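PDB 4QPW: glycosyl hydrolase family 10 from Bacteroides intestinalis DSM 17393, which carries a carbohydrate-binding module, the part described here, that binds xylohexaose, and probably hydrolyses glycosidic bonds of xylan in the whole enzyme. Local coordinates for residues A[35-40]-A[75-80]. Residues are numbered along the deposited sequence; the frame is centred on the assembly and turned at random.
Sequences DTEGCL and MVRGSA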
ATOM      1  N   ASP A  35     -14.029   2.174   9.432  1.00 15.62           N
ATOM      2  CA  ASP A  35     -14.669   3.495   9.422  1.00 18.23           C
ATOM      3  C   ASP A  35     -14.582   4.173  10.813  1.00 18.50           C
ATOM      4  O   ASP A  35     -14.886   5.350  10.914  1.00 24.63           O
ATOM      5  CB  ASP A  35     -16.134   3.510   8.919  1.00 22.00           C
ATOM      6  CG  ASP A  35     -16.256   3.335   7.382  1.00 32.32           C
ATOM      7  OD1 ASP A  35     -15.279   3.492   6.612  1.00 31.12           O
ATOM      8  OD2 ASP A  35     -17.382   2.977   6.925  1.00 41.11           O
ATOM      9  N   THR A  36     -14.229   3.478  11.825  1.00 16.79           N
ATOM     10  CA  THR A  36     -14.013   4.100  13.192  1.00 20.60           C
ATOM     11  C   THR A  36     -12.637   4.755  13.210  1.00 18.41           C
ATOM     12  O   THR A  36     -12.488   5.986  13.522  1.00 20.81           O
ATOM     13  CB  THR A  36     -14.053   3.027  14.266  1.00 19.57           C
ATOM     14  OG1 THR A  36     -15.352   2.399  14.242  1.00 25.59           O
ATOM     15  CG2 THR A  36     -13.806   3.632  15.687  1.00 22.22           C
ATOM     16  N   GLU A  37     -11.568   3.997  12.963  1.00 16.58           N
ATOM     17  CA  GLU A  37     -10.188   4.575  12.849  1.00 15.37           C
ATOM     18  C   GLU A  37     -10.111   5.492  11.639  1.00 14.55           C
ATOM     19  O   GLU A  37      -9.370   6.496  11.685  1.00 16.47           O
ATOM     20  CB  GLU A  37      -9.207   3.488  12.804  1.00 16.04           C
ATOM     21  CG  GLU A  37      -7.696   3.860  12.862  1.00 16.61           C
ATOM     22  CD  GLU A  37      -7.241   4.393  14.207  1.00 19.74           C
ATOM     23  OE1 GLU A  37      -7.841   3.911  15.261  1.00 22.45           O
ATOM     24  OE2 GLU A  37      -6.341   5.307  14.319  1.00 15.51           O
ATOM     25  N   GLY A  38     -10.841   5.254  10.554  1.00 14.20           N
ATOM     26  CA  GLY A  38     -10.746   5.998   9.361  1.00 13.12           C
ATOM     27  C   GLY A  38      -9.499   5.601   8.518  1.00 11.32           C
ATOM     28  O   GLY A  38      -8.593   6.437   8.296  1.00 13.35           O
ATOM     29  N   CYS A  39      -9.388   4.350   8.092  1.00 10.11           N
ATOM     30  CA  CYS A  39      -8.227   3.814   7.414  1.00  9.31           C
ATOM     31  C   CYS A  39      -8.576   2.602   6.619  1.00  8.87           C
ATOM     32  O   CYS A  39      -9.578   1.908   6.927  1.00 10.57           O
ATOM     33  CB  CYS A  39      -7.119   3.503   8.413  1.00 10.36           C
ATOM     34  SG  CYS A  39      -7.495   2.295   9.649  1.00 12.62           S
ATOM     35  N   LEU A  40      -7.767   2.277   5.626  1.00  9.07           N
ATOM     36  CA  LEU A  40      -7.771   0.950   5.025  1.00  9.55           C
ATOM     37  C   LEU A  40      -7.193  -0.030   6.030  1.00  9.35           C
ATOM     38  O   LEU A  40      -6.181   0.291   6.681  1.00 11.10           O
ATOM     39  CB  LEU A  40      -6.981   0.986   3.723  1.00  9.86           C
ATOM     40  CG  LEU A  40      -6.821  -0.285   2.968  1.00  9.69           C
ATOM     41  CD1 LEU A  40      -8.142  -0.912   2.534  1.00 11.21           C
ATOM     42  CD2 LEU A  40      -5.945  -0.091   1.769  1.00 11.10           C
ATOM     43  N   MET A  75       1.074   6.641   5.008  1.00  8.10           N
ATOM     44  CA  MET A  75       0.984   6.599   6.485  1.00  9.06           C
ATOM     45  C   MET A  75       0.441   5.241   6.892  1.00  8.67           C
ATOM     46  O   MET A  75      -0.658   4.837   6.447  1.00  9.07           O
ATOM     47  CB  MET A  75       0.182   7.744   7.012  1.00  9.59           C
ATOM     48  CG  MET A  75      -0.075   7.604   8.511  1.00 11.16           C
ATOM     49  SD  MET A  75      -0.465   9.109   9.432  1.00 11.23           S
ATOM     50  CE  MET A  75      -2.063   8.770  10.067  1.00 28.23           C
ATOM     51  N   VAL A  76       1.219   4.529   7.699  1.00  8.90           N
ATOM     52  CA  VAL A  76       1.004   3.093   8.008  1.00 10.04           C
ATOM     53  C   VAL A  76       1.276   2.852   9.469  1.00  9.50           C
ATOM     54  O   VAL A  76       2.218   3.451  10.055  1.00 10.60           O
ATOM     55  CB  VAL A  76       1.928   2.209   7.195  1.00 11.87           C
ATOM     56  CG1 VAL A  76       1.694   0.716   7.425  1.00 11.87           C
ATOM     57  CG2 VAL A  76       1.920   2.573   5.757  1.00 13.80           C
ATOM     58  N   ARG A  77       0.509   1.965  10.076  1.00  9.94           N
ATOM     59  CA  ARG A  77       0.891   1.361  11.392  1.00 10.30           C
ATOM     60  C   ARG A  77       0.421  -0.092  11.334  1.00 11.13           C
ATOM     61  O   ARG A  77      -0.429  -0.528  10.508  1.00 11.55           O
ATOM     62  CB  ARG A  77       0.307   2.106  12.532  1.00 11.77           C
ATOM     63  CG  ARG A  77      -1.096   1.998  12.702  1.00 11.73           C
ATOM     64  CD  ARG A  77      -1.665   2.620  14.011  1.00 13.07           C
ATOM     65  NE  ARG A  77      -3.007   2.337  14.331  1.00 17.35           N
ATOM     66  CZ  ARG A  77      -3.760   2.728  15.414  1.00 18.30           C
ATOM     67  NH1 ARG A  77      -3.248   3.494  16.428  1.00 21.08           N
ATOM     68  NH2 ARG A  77      -5.051   2.352  15.432  1.00 18.32           N
ATOM     69  N   GLY A  78       0.890  -0.868  12.317  1.00 10.67           N
ATOM     70  CA  GLY A  78       0.425  -2.229  12.516  1.00 11.68           C
ATOM     71  C   GLY A  78       0.276  -2.560  13.950  1.00 12.10           C
ATOM     72  O   GLY A  78       0.735  -1.834  14.865  1.00 13.49           O
ATOM     73  N   SER A  79      -0.349  -3.696  14.191  1.00 12.01           N
ATOM     74  CA  SER A  79      -0.524  -4.194  15.577  1.00 14.01           C
ATOM     75  C   SER A  79       0.765  -4.698  16.118  1.00 14.03           C
ATOM     76  O   SER A  79       0.808  -4.948  17.370  1.00 17.57           O
ATOM     77  CB  SER A  79      -1.559  -5.340  15.592  1.00 15.92           C
ATOM     78  OG  SER A  79      -1.269  -6.324  14.678  1.00 15.56           O
ATOM     79  N   ALA A  80       1.751  -4.937  15.376  1.00 13.62           N
ATOM     80  CA  ALA A  80       3.085  -5.314  15.749  1.00 16.66           C
ATOM     81  C   ALA A  80       4.036  -4.850  14.682  1.00 16.68           C
ATOM     82  O   ALA A  80       3.585  -4.417  13.564  1.00 16.52           O
ATOM     83  CB  ALA A  80       3.229  -6.831  15.874  1.00 19.41           C
TER
HETATM   84  O   HOH W   1      -5.717   5.196  17.300  1.00 30.86           O
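E37 and R77 form a salt bridge across a face of the antiparallel beta-sandwich of this carbohydrate-binding module, a worked example of a turn and a strand joined across strand 130-141, which pairs with both 39-44 and 69-78. E37 sits in the hairpin turn before strand 39-44, where a G1 beta bulge sets G38 and C39 opposite N34; R77 is near the end of strand 69-78. From CB, the glutamate chain starts with CG anti to the backbone N (chi1 -173°) and then bends at chi2. CG comes 4.0 Å from NH2 of R77, and CD lies closer to that nitrogen. At the tip the two oxygens divide the work: OE1 makes the salt bridge to R77 NH2 at 3.2 Å, while OE2 stands over one face of the guanidinium, 3.8 Å from CZ of R77. The carboxylate plane is tilted 37° from the guanidinium plane, and with OE2 over that face this is not a coplanar two-bond pair. OE2 also accepts a hydrogen bond from W105 NE1, and R77 NE is bonded to Q133 OE1 on the intervening strand. Cut back to an alanine, position E37 would offer no carboxylate, and R77 NH2 would probably lose this charge partner and W105 NE1 its acceptor. A water completes the bridge, donating to E37 OE2 at 3.0 Å and accepting a weak bond from R77 NH1 at 3.1 Å.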